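Side-chain contacts in beta-lactamase (PDB 4EWF), which probably hydrolyses the ring amide of beta-lactams to give substituted beta-amino acids and belongs to the class A beta-lactamases: residues 30-33 and 39-42; 58-63 and 131-136; 65-70 and 179-184; 103-108 and 115-120. All coordinates share one frame; numbering follows the deposited sequence.

Interaction 1. Residues 30-33 and 39-42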
loop_
_atom_site.group_PDB
_atom_site.type_symbol
_atom_site.label_atom_id
_atom_site.label_comp_id
_atom_site.label_asym_id
_atom_site.label_seq_id
_atom_site.Cartn_x
_atom_site.Cartn_y
_atom_site.Cartn_z
ATOM N N ALA A 30 12.151 -4.372 -3.331
ATOM C CA ALA A 30 12.054 -3.849 -1.970
ATOM C C ALA A 30 12.830 -2.558 -1.841
ATOM O O ALA A 30 13.990 -2.465 -2.258
ATOM C CB ALA A 30 12.583 -4.866 -0.966
ATOM N N THR A 31 12.183 -1.566 -1.247
ATOM C CA THR A 31 12.833 -0.331 -0.864
ATOM C C THR A 31 12.437 -0.079 0.583
ATOM O O THR A 31 11.262 0.026 0.902
ATOM C CB THR A 31 12.391 0.845 -1.776
ATOM O OG1 THR A 31 12.831 0.589 -3.114
ATOM C CG2 THR A 31 12.999 2.159 -1.303
ATOM N N ILE A 32 13.425 -0.004 1.462
ATOM C CA ILE A 32 13.168 0.066 2.883
ATOM C C ILE A 32 13.978 1.210 3.430
ATOM O O ILE A 32 15.192 1.256 3.249
ATOM C CB ILE A 32 13.567 -1.253 3.576
ATOM C CG1 ILE A 32 12.672 -2.398 3.078
ATOM C CG2 ILE A 32 13.519 -1.097 5.115
ATOM C CD1 ILE A 32 13.210 -3.792 3.374
ATOM N N VAL A 33 13.314 2.156 4.073
ATOM C CA VAL A 33 14.023 3.327 4.552
ATOM C C VAL A 33 14.133 3.319 6.063
ATOM O O VAL A 33 13.124 3.323 6.759
ATOM C CB VAL A 33 13.333 4.629 4.104
ATOM C CG1 VAL A 33 14.198 5.828 4.476
ATOM C CG2 VAL A 33 13.061 4.591 2.593
ATOM N N THR A 39 18.870 3.782 3.154
ATOM C CA THR A 39 17.885 3.058 2.358
ATOM C C THR A 39 18.418 1.761 1.757
ATOM O O THR A 39 19.450 1.742 1.077
ATOM C CB THR A 39 17.311 3.979 1.253
ATOM O OG1 THR A 39 16.674 5.100 1.883
ATOM C CG2 THR A 39 16.290 3.231 0.392
ATOM N N PHE A 40 17.725 0.667 2.035
ATOM C CA PHE A 40 18.018 -0.594 1.367
ATOM C C PHE A 40 17.158 -0.685 0.098
ATOM O O PHE A 40 15.945 -0.434 0.136
ATOM C CB PHE A 40 17.680 -1.762 2.286
ATOM C CG PHE A 40 17.765 -3.108 1.616
ATOM C CD1 PHE A 40 18.945 -3.845 1.659
ATOM C CD2 PHE A 40 16.664 -3.638 0.956
ATOM C CE1 PHE A 40 19.024 -5.089 1.038
ATOM C CE2 PHE A 40 16.725 -4.879 0.342
ATOM C CZ PHE A 40 17.901 -5.604 0.377
ATOM N N ARG A 41 17.787 -1.055 -1.014
ATOM C CA ARG A 41 17.104 -1.201 -2.293
ATOM C C ARG A 41 17.500 -2.523 -2.946
ATOM O O ARG A 41 18.688 -2.858 -3.049
ATOM C CB ARG A 41 17.462 -0.047 -3.249
ATOM C CG ARG A 41 16.950 1.321 -2.828
ATOM C CD ARG A 41 17.105 2.376 -3.948
ATOM N NE ARG A 41 17.174 3.723 -3.380
ATOM C CZ ARG A 41 16.121 4.513 -3.194
ATOM N NH1 ARG A 41 14.913 4.105 -3.548
ATOM N NH2 ARG A 41 16.273 5.716 -2.664
ATOM N N HIS A 42 16.495 -3.267 -3.382
ATOM C CA HIS A 42 16.691 -4.439 -4.215
ATOM C C HIS A 42 15.634 -4.370 -5.308
ATOM O O HIS A 42 14.425 -4.403 -5.012
ATOM C CB HIS A 42 16.511 -5.717 -3.391
ATOM C CG HIS A 42 16.577 -6.970 -4.203
ATOM N ND1 HIS A 42 17.767 -7.604 -4.493
ATOM C CD2 HIS A 42 15.600 -7.703 -4.791
ATOM C CE1 HIS A 42 17.518 -8.678 -5.223
ATOM N NE2 HIS A 42 16.214 -8.756 -5.423
#

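Interaction 2. Residues 58-63 and 131-136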
loop_
_atom_site.group_PDB
_atom_site.type_symbol
_atom_site.label_atom_id
_atom_site.label_comp_id
_atom_site.label_asym_id
_atom_site.label_seq_id
_atom_site.Cartn_x
_atom_site.Cartn_y
_atom_site.Cartn_z
ATOM N N LEU A 58 -4.644 6.989 -4.673
ATOM C CA LEU A 58 -6.068 7.304 -4.858
ATOM C C LEU A 58 -6.619 8.002 -3.604
ATOM O O LEU A 58 -7.300 9.030 -3.687
ATOM C CB LEU A 58 -6.874 6.026 -5.156
ATOM C CG LEU A 58 -8.409 6.155 -5.121
ATOM C CD1 LEU A 58 -8.934 7.160 -6.146
ATOM C CD2 LEU A 58 -9.066 4.791 -5.313
HETATM N N MSE A 59 -6.325 7.433 -2.438
HETATM C CA MSE A 59 -6.730 8.050 -1.179
HETATM C C MSE A 59 -6.181 9.476 -1.073
HETATM O O MSE A 59 -6.876 10.394 -0.646
HETATM C CB MSE A 59 -6.233 7.224 0.006
HETATM C CG MSE A 59 -6.530 7.850 1.373
HETATM SE SE MSE A 59 -5.898 6.705 2.823
HETATM C CE MSE A 59 -4.037 6.583 2.407
ATOM N N ILE A 60 -4.923 9.660 -1.464
ATOM C CA ILE A 60 -4.325 10.981 -1.388
ATOM C C ILE A 60 -5.111 11.957 -2.267
ATOM O O ILE A 60 -5.368 13.099 -1.874
ATOM C CB ILE A 60 -2.822 10.955 -1.765
ATOM C CG1 ILE A 60 -2.053 10.110 -0.744
ATOM C CG2 ILE A 60 -2.265 12.376 -1.809
ATOM C CD1 ILE A 60 -0.582 9.757 -1.151
ATOM N N ALA A 61 -5.508 11.506 -3.454
ATOM C CA ALA A 61 -6.267 12.380 -4.354
ATOM C C ALA A 61 -7.575 12.793 -3.693
ATOM O O ALA A 61 -8.002 13.944 -3.801
ATOM C CB ALA A 61 -6.534 11.697 -5.687
ATOM N N VAL A 62 -8.208 11.845 -3.008
ATOM C CA VAL A 62 -9.445 12.134 -2.293
ATOM C C VAL A 62 -9.252 13.204 -1.212
ATOM O O VAL A 62 -9.978 14.202 -1.175
ATOM C CB VAL A 62 -10.044 10.855 -1.675
ATOM C CG1 VAL A 62 -11.210 11.203 -0.774
ATOM C CG2 VAL A 62 -10.467 9.890 -2.777
ATOM N N TYR A 63 -8.268 13.021 -0.337
ATOM C CA TYR A 63 -8.060 14.004 0.727
ATOM C C TYR A 63 -7.637 15.379 0.208
ATOM O O TYR A 63 -7.971 16.400 0.817
ATOM C CB TYR A 63 -7.097 13.491 1.810
ATOM C CG TYR A 63 -7.759 12.492 2.737
ATOM C CD1 TYR A 63 -8.279 12.896 3.967
ATOM C CD2 TYR A 63 -7.908 11.161 2.369
ATOM C CE1 TYR A 63 -8.903 11.995 4.816
ATOM C CE2 TYR A 63 -8.535 10.250 3.207
ATOM C CZ TYR A 63 -9.031 10.675 4.435
ATOM O OH TYR A 63 -9.662 9.774 5.270
ATOM N N ASN A 131 -3.287 10.434 -11.028
ATOM C CA ASN A 131 -1.999 10.558 -11.708
ATOM C C ASN A 131 -1.299 11.895 -11.443
ATOM O O ASN A 131 -0.066 11.953 -11.368
ATOM C CB ASN A 131 -2.146 10.250 -13.200
ATOM C CG ASN A 131 -2.400 8.753 -13.451
ATOM O OD1 ASN A 131 -1.610 7.912 -13.045
ATOM N ND2 ASN A 131 -3.523 8.432 -14.076
ATOM N N ASP A 132 -2.081 12.957 -11.261
ATOM C CA ASP A 132 -1.516 14.227 -10.814
ATOM C C ASP A 132 -0.850 14.061 -9.447
ATOM O O ASP A 132 0.238 14.591 -9.212
ATOM C CB ASP A 132 -2.579 15.333 -10.772
ATOM C CG ASP A 132 -3.039 15.763 -12.166
ATOM O OD1 ASP A 132 -2.320 15.472 -13.147
ATOM O OD2 ASP A 132 -4.114 16.399 -12.284
ATOM N N VAL A 133 -1.483 13.319 -8.541
ATOM C CA VAL A 133 -0.869 13.073 -7.230
ATOM C C VAL A 133 0.457 12.345 -7.395
ATOM O O VAL A 133 1.496 12.724 -6.824
ATOM C CB VAL A 133 -1.767 12.217 -6.323
ATOM C CG1 VAL A 133 -0.950 11.600 -5.187
ATOM C CG2 VAL A 133 -2.926 13.050 -5.781
ATOM N N ILE A 134 0.409 11.284 -8.184
ATOM C CA ILE A 134 1.567 10.433 -8.384
ATOM C C ILE A 134 2.735 11.260 -8.931
ATOM O O ILE A 134 3.859 11.137 -8.451
ATOM C CB ILE A 134 1.213 9.250 -9.317
ATOM C CG1 ILE A 134 0.258 8.295 -8.598
ATOM C CG2 ILE A 134 2.479 8.503 -9.761
ATOM C CD1 ILE A 134 -0.405 7.302 -9.525
ATOM N N ALA A 135 2.457 12.126 -9.906
ATOM C CA ALA A 135 3.509 12.938 -10.516
ATOM C C ALA A 135 4.049 13.963 -9.520
ATOM O O ALA A 135 5.260 14.210 -9.457
ATOM C CB ALA A 135 2.977 13.657 -11.784
ATOM N N SER A 136 3.143 14.572 -8.758
ATOM C CA SER A 136 3.522 15.603 -7.790
ATOM C C SER A 136 4.363 15.000 -6.664
ATOM O O SER A 136 5.073 15.717 -5.966
ATOM C CB SER A 136 2.284 16.276 -7.188
ATOM O OG SER A 136 1.711 15.415 -6.215
#

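Interaction 3. Residues 65-70 and 179-184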
loop_
_atom_site.group_PDB
_atom_site.type_symbol
_atom_site.label_atom_id
_atom_site.label_comp_id
_atom_site.label_asym_id
_atom_site.label_seq_id
_atom_site.Cartn_x
_atom_site.Cartn_y
_atom_site.Cartn_z
ATOM N N ALA A 65 -8.783 16.650 -2.511
ATOM C CA ALA A 65 -10.074 17.206 -2.911
ATOM C C ALA A 65 -10.797 17.787 -1.697
ATOM O O ALA A 65 -11.417 18.855 -1.775
ATOM C CB ALA A 65 -10.936 16.124 -3.581
ATOM N N VAL A 66 -10.729 17.068 -0.578
ATOM C CA VAL A 66 -11.309 17.546 0.673
ATOM C C VAL A 66 -10.590 18.814 1.137
ATOM O O VAL A 66 -11.236 19.767 1.555
ATOM C CB VAL A 66 -11.262 16.470 1.787
ATOM C CG1 VAL A 66 -11.773 17.041 3.108
ATOM C CG2 VAL A 66 -12.079 15.254 1.384
ATOM N N ASP A 67 -9.259 18.833 1.040
ATOM C CA ASP A 67 -8.496 20.038 1.399
ATOM C C ASP A 67 -8.915 21.247 0.555
ATOM O O ASP A 67 -9.035 22.357 1.067
ATOM C CB ASP A 67 -6.983 19.820 1.247
ATOM C CG ASP A 67 -6.418 18.837 2.264
ATOM O OD1 ASP A 67 -7.085 18.578 3.288
ATOM O OD2 ASP A 67 -5.294 18.332 2.037
ATOM N N ALA A 68 -9.131 21.021 -0.739
ATOM C CA ALA A 68 -9.491 22.093 -1.664
ATOM C C ALA A 68 -10.955 22.485 -1.499
ATOM O O ALA A 68 -11.435 23.438 -2.128
ATOM C CB ALA A 68 -9.216 21.665 -3.097
ATOM N N GLY A 69 -11.661 21.740 -0.654
ATOM C CA GLY A 69 -13.062 22.011 -0.389
ATOM C C GLY A 69 -13.958 21.578 -1.534
ATOM O O GLY A 69 -15.099 22.026 -1.634
ATOM N N GLU A 70 -13.445 20.710 -2.402
ATOM C CA GLU A 70 -14.222 20.225 -3.542
ATOM C C GLU A 70 -15.256 19.182 -3.111
ATOM O O GLU A 70 -16.303 19.044 -3.740
ATOM C CB GLU A 70 -13.312 19.663 -4.635
ATOM C CG GLU A 70 -12.402 20.691 -5.298
ATOM C CD GLU A 70 -11.253 20.043 -6.070
ATOM O OE1 GLU A 70 -10.583 20.754 -6.852
ATOM O OE2 GLU A 70 -11.018 18.825 -5.890
ATOM N N ALA A 179 2.172 15.000 1.579
ATOM C CA ALA A 179 1.270 14.394 0.595
ATOM C C ALA A 179 -0.010 15.198 0.402
ATOM O O ALA A 179 -0.608 15.175 -0.674
ATOM C CB ALA A 179 0.939 12.942 0.972
ATOM N N ALA A 180 -0.427 15.890 1.459
ATOM C CA ALA A 180 -1.626 16.728 1.463
ATOM C C ALA A 180 -1.471 17.655 2.667
ATOM O O ALA A 180 -0.354 17.828 3.157
ATOM C CB ALA A 180 -2.895 15.864 1.579
ATOM N N SER A 181 -2.555 18.254 3.156
ATOM C CA SER A 181 -2.444 19.049 4.381
ATOM C C SER A 181 -2.039 18.118 5.524
ATOM O O SER A 181 -2.213 16.902 5.420
ATOM C CB SER A 181 -3.756 19.756 4.705
ATOM O OG SER A 181 -4.687 18.859 5.280
ATOM N N GLN A 182 -1.482 18.674 6.598
ATOM C CA GLN A 182 -1.023 17.845 7.719
ATOM C C GLN A 182 -2.185 17.099 8.372
ATOM O O GLN A 182 -2.040 15.946 8.788
ATOM C CB GLN A 182 -0.273 18.683 8.762
ATOM C CG GLN A 182 0.163 17.895 9.989
ATOM C CD GLN A 182 1.075 16.735 9.628
ATOM O OE1 GLN A 182 2.253 16.931 9.324
ATOM N NE2 GLN A 182 0.533 15.517 9.650
ATOM N N GLU A 183 -3.338 17.755 8.473
ATOM C CA GLU A 183 -4.531 17.107 9.014
ATOM C C GLU A 183 -4.886 15.885 8.176
ATOM O O GLU A 183 -5.190 14.815 8.705
ATOM C CB GLU A 183 -5.728 18.069 9.048
ATOM C CG GLU A 183 -7.025 17.405 9.494
ATOM C CD GLU A 183 -8.247 18.304 9.351
ATOM O OE1 GLU A 183 -9.318 17.796 8.940
ATOM O OE2 GLU A 183 -8.141 19.510 9.659
ATOM N N SER A 184 -4.839 16.046 6.860
ATOM C CA SER A 184 -5.167 14.939 5.979
ATOM C C SER A 184 -4.119 13.825 6.054
ATOM O O SER A 184 -4.459 12.640 6.105
ATOM C CB SER A 184 -5.384 15.442 4.553
ATOM O OG SER A 184 -6.567 16.226 4.491
#

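Interaction 4. Residues 103-108 and 115-120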
loop_
_atom_site.group_PDB
_atom_site.type_symbol
_atom_site.label_atom_id
_atom_site.label_comp_id
_atom_site.label_asym_id
_atom_site.label_seq_id
_atom_site.Cartn_x
_atom_site.Cartn_y
_atom_site.Cartn_z
ATOM N N GLU A 103 -16.292 9.036 3.532
ATOM C CA GLU A 103 -15.364 8.422 4.484
ATOM C C GLU A 103 -15.520 6.892 4.547
ATOM O O GLU A 103 -14.520 6.167 4.588
ATOM C CB GLU A 103 -15.459 9.059 5.884
ATOM C CG GLU A 103 -14.449 8.466 6.863
ATOM C CD GLU A 103 -14.161 9.362 8.069
ATOM O OE1 GLU A 103 -13.048 9.264 8.632
ATOM O OE2 GLU A 103 -15.042 10.150 8.457
ATOM N N ASP A 104 -16.758 6.397 4.533
ATOM C CA ASP A 104 -16.984 4.955 4.460
ATOM C C ASP A 104 -16.211 4.361 3.272
ATOM O O ASP A 104 -15.565 3.316 3.391
ATOM C CB ASP A 104 -18.468 4.618 4.238
ATOM C CG ASP A 104 -19.361 4.965 5.435
ATOM O OD1 ASP A 104 -18.861 5.122 6.575
ATOM O OD2 ASP A 104 -20.591 5.064 5.212
ATOM N N LEU A 105 -16.306 5.012 2.114
ATOM C CA LEU A 105 -15.652 4.488 0.911
ATOM C C LEU A 105 -14.134 4.408 1.050
ATOM O O LEU A 105 -13.514 3.428 0.614
ATOM C CB LEU A 105 -16.034 5.301 -0.326
ATOM C CG LEU A 105 -17.512 5.334 -0.730
ATOM C CD1 LEU A 105 -17.637 6.020 -2.089
ATOM C CD2 LEU A 105 -18.099 3.943 -0.789
ATOM N N VAL A 106 -13.535 5.444 1.628
ATOM C CA VAL A 106 -12.090 5.445 1.854
ATOM C C VAL A 106 -11.736 4.303 2.796
ATOM O O VAL A 106 -10.800 3.544 2.544
ATOM C CB VAL A 106 -11.612 6.800 2.450
ATOM C CG1 VAL A 106 -10.124 6.748 2.811
ATOM C CG2 VAL A 106 -11.871 7.911 1.448
ATOM N N TYR A 107 -12.513 4.166 3.868
ATOM C CA TYR A 107 -12.258 3.116 4.850
ATOM C C TYR A 107 -12.320 1.704 4.254
ATOM O O TYR A 107 -11.411 0.894 4.472
ATOM C CB TYR A 107 -13.197 3.215 6.068
ATOM C CG TYR A 107 -13.080 1.968 6.909
ATOM C CD1 TYR A 107 -11.976 1.774 7.738
ATOM C CD2 TYR A 107 -14.031 0.961 6.832
ATOM C CE1 TYR A 107 -11.831 0.624 8.474
ATOM C CE2 TYR A 107 -13.900 -0.196 7.568
ATOM C CZ TYR A 107 -12.797 -0.360 8.380
ATOM O OH TYR A 107 -12.657 -1.502 9.118
ATOM N N LEU A 108 -13.380 1.407 3.506
ATOM C CA LEU A 108 -13.514 0.108 2.845
ATOM C C LEU A 108 -12.412 -0.135 1.811
ATOM O O LEU A 108 -11.873 -1.239 1.690
ATOM C CB LEU A 108 -14.902 -0.036 2.198
ATOM C CG LEU A 108 -16.062 -0.021 3.196
ATOM C CD1 LEU A 108 -17.376 0.059 2.449
ATOM C CD2 LEU A 108 -16.025 -1.251 4.098
ATOM N N ASN A 115 -13.064 -3.283 -3.863
ATOM C CA ASN A 115 -12.940 -2.895 -5.264
ATOM C C ASN A 115 -14.095 -2.000 -5.731
ATOM O O ASN A 115 -13.889 -1.100 -6.535
ATOM C CB ASN A 115 -12.833 -4.130 -6.175
ATOM C CG ASN A 115 -11.430 -4.763 -6.167
ATOM O OD1 ASN A 115 -10.471 -4.171 -5.675
ATOM N ND2 ASN A 115 -11.316 -5.964 -6.731
ATOM N N THR A 116 -15.305 -2.248 -5.230
ATOM C CA THR A 116 -16.441 -1.379 -5.551
ATOM C C THR A 116 -16.209 0.039 -5.000
ATOM O O THR A 116 -16.364 1.039 -5.713
ATOM C CB THR A 116 -17.761 -1.933 -4.980
ATOM O OG1 THR A 116 -18.056 -3.206 -5.586
ATOM C CG2 THR A 116 -18.898 -0.974 -5.265
ATOM N N ALA A 117 -15.831 0.122 -3.729
ATOM C CA ALA A 117 -15.555 1.411 -3.092
ATOM C C ALA A 117 -14.452 2.150 -3.851
ATOM O O ALA A 117 -14.521 3.366 -4.051
ATOM C CB ALA A 117 -15.134 1.202 -1.654
ATOM N N THR A 118 -13.441 1.395 -4.273
ATOM C CA THR A 118 -12.320 1.948 -5.023
ATOM C C THR A 118 -12.791 2.580 -6.326
ATOM O O THR A 118 -12.448 3.731 -6.616
ATOM C CB THR A 118 -11.265 0.876 -5.331
ATOM O OG1 THR A 118 -10.735 0.371 -4.100
ATOM C CG2 THR A 118 -10.124 1.468 -6.157
ATOM N N ASN A 119 -13.563 1.825 -7.111
ATOM C CA ASN A 119 -14.070 2.322 -8.385
ATOM C C ASN A 119 -15.031 3.508 -8.254
ATOM O O ASN A 119 -15.099 4.360 -9.141
ATOM C CB ASN A 119 -14.691 1.193 -9.217
ATOM C CG ASN A 119 -13.656 0.158 -9.652
ATOM O OD1 ASN A 119 -12.455 0.374 -9.500
ATOM N ND2 ASN A 119 -14.118 -0.969 -10.195
ATOM N N LEU A 120 -15.764 3.558 -7.148
ATOM C CA LEU A 120 -16.605 4.709 -6.835
ATOM C C LEU A 120 -15.764 5.976 -6.574
ATOM O O LEU A 120 -16.108 7.064 -7.047
ATOM C CB LEU A 120 -17.512 4.396 -5.641
ATOM C CG LEU A 120 -18.700 3.458 -5.922
ATOM C CD1 LEU A 120 -19.380 3.047 -4.607
ATOM C CD2 LEU A 120 -19.719 4.120 -6.867
#

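Interaction 1. Residues 30-33 and 39-42
Ala30 pairs with His42 and Ile32 with Phe40, placing strands 30-33 and 39-42 antiparallel with axes 4.7 Å apart at 178°. Both are hydrogen-bonded pairs, each closed by two backbone N-H to C=O bonds; Ala30 N to His42 O, at 2.8 Å, is the shortest of the four. The non-hydrogen-bonded pair Thr31-Arg41 lies between them, and Val33-Thr39, of the same kind, follows beyond Ile32-Phe40.

Side chains alternate between the two faces. On the face of Ile32 and Phe40, the ring of Phe40 slants across the neighbouring strand, CD2 lying 4.2 Å from Ile32 CD1 and CE2 4.3 Å from Ala30 CB. On the other face, the Thr31 methyl stands anti to its backbone nitrogen and meets Thr39 CG2 at 3.9 Å and Arg41 NH1 at 3.5 Å. Thr39 CG2 also lies over the centre of the Arg41 guanidinium. The polar ends of Thr31 and Arg41 share one partner, Asp165, which takes a hydrogen bond from the first and a salt bridge from the second. Helix 12-22 covers the Phe40 face and helix 164-175 touches Thr31 and Val33. This is a beta hairpin at the edge of the five-stranded antiparallel sheet of the class A beta-lactamase fold.

Interaction 2. Residues 58-63 and 131-136
Ile60 and Ala61 of helix 58-63 are met by one side chain of helix 131-136, that of Val133, and the contact across the two segments is wholly apolar. Val133 works as a fork. Its CG1, anti to the backbone nitrogen at a chi1 of 161°, reaches the CG2 methyl of Ile60 at 3.7 Å and comes within 4.0 Å of Ile60 CB. The second prong, Val133 CG2, comes down onto the backbone of the next residue, 3.7 Å from Ala61 CA, and has Ala61 CB beside it at 3.9 Å. The Ile60 and Val133 side chains run at a slant to each other, and the closest pair is methyl to methyl. Because Ala61 carries nothing beyond CB, Val133 can touch main-chain atoms of the partner helix, and the CA atoms of Ala61 and Val133 are 6.2 Å apart.

Polar interactions run beside this contact and not through it. Ser136 OG gives its proton to Val133 O at 2.8 Å, one turn back in its own helix, approaching somewhat out of the carbonyl plane. The same hydroxyl is hydrogen-bonded to Arg64 NH1, a residue of helix 55-67, which makes a polar link between the two helices at the end of the apolar patch. Leu137, Ala179 and Met188 add further carbon surface around Ile60. The chemistry implies that this small buried contact between two helices of the alpha-helical part of the fold rests on close carbon-to-carbon packing and exclusion of water, with directional bonding at its margin.

Interaction 3. Residues 65-70 and 179-184
Asp67 and Ser181 are brought together by contrasting first torsions. Asp67 CG lies anti to its carbonyl carbon (chi1 -68°), which places CG beside the backbone nitrogen, with the carboxylate reaching segment 179-184, while Ser181 OG sits between its backbone nitrogen and carbonyl carbon (chi1 78°). Ser181 is the N-cap of helix 182-192: its OG accepts from Ser184 N at 3.2 Å. That same hydroxyl donates to Asp67 OD1 at 3.1 Å, so the cap is itself held by the neighbouring helix.

The carboxylate grips the start of helix 182-192 with both oxygens. OD2 of Asp67 accepts from Ser181 N at 3.0 Å in a nearly straight bond (167°), leaving OD1 to take the two serine hydroxyls. Three donors around one carboxylate restrict its rotation, and their position at a helix N terminus would be expected to favour its negative charge, although the Glu183 carboxylate nearby may work against this. The chain leaves helical geometry at Gly69 in a Schellman motif, Gly69 at positive phi and Glu70 N bonded to Ala65 O at 2.8 Å. Of the two hydroxyls, Ser184 OG makes the shorter bond, 2.7 Å to Asp67 OD1 on the syn side, whereas Ser181 OG comes from above the carboxylate plane.

Interaction 4. Residues 103-108 and 115-120
Leu105 reaches across to Ala117 and Leu120 between two consecutive helices of the alpha-helical part of the class A fold, whose segments cross at -128° with axes 8.3 Å apart. From CB, which points toward segment 115-120, the chain turns with CG anti to the carbonyl carbon (chi1 -62°), and the contact is made by the two methyls at its end. CD1 of Leu105 rests on Leu120 CB at 3.9 Å. CD2 of Leu105 has two neighbours, Ala117 CB and Leu120 CD1, each 4.1 Å away. The two leucine side chains meet at about a right angle, the methyls of Leu105 facing CB and CD1 of Leu120.

One turn further along, Leu108 CB touches Ala117 CB. At the start of helix 115-125, Asn115 completes the SDN sequence of class A enzymes with Ser113 and Asp114, and its OD1 is hydrogen-bonded to Lys55 NZ, consistent with a place beside the active site. With only a methyl at Ala117, the helices close to 5.0 Å between Leu105 CA and Ala117 CA. The nearest approach puts Ala117 CB 3.6 Å from Leu105 O, a carbonyl that also accepts from Thr109 OG1.

Overall arrangement
Interactions 2, 3 and 4 belong to the helical part of the fold, whereas interaction 1 lies at the edge of the sheet, its centre about 30 Å from that of interaction 4 on the opposite side of the chain's centre. Helix 55-67 serves both interaction 2 and interaction 3, which touch where Tyr63 packs on Ser184; its other sides meet interaction 4, as where Leu58 meets Thr118. Chemistry differs with burial and with the elements joined. Interactions 2 and 4 are buried and apolar, the first built on the two methyls of Val133, the second on leucines around Ala117. Interaction 3, at the more exposed helix ends, depends on a carboxylate and hydroxyls. Interaction 1, partly buried, combines backbone bonding with a different set of side chains on each face.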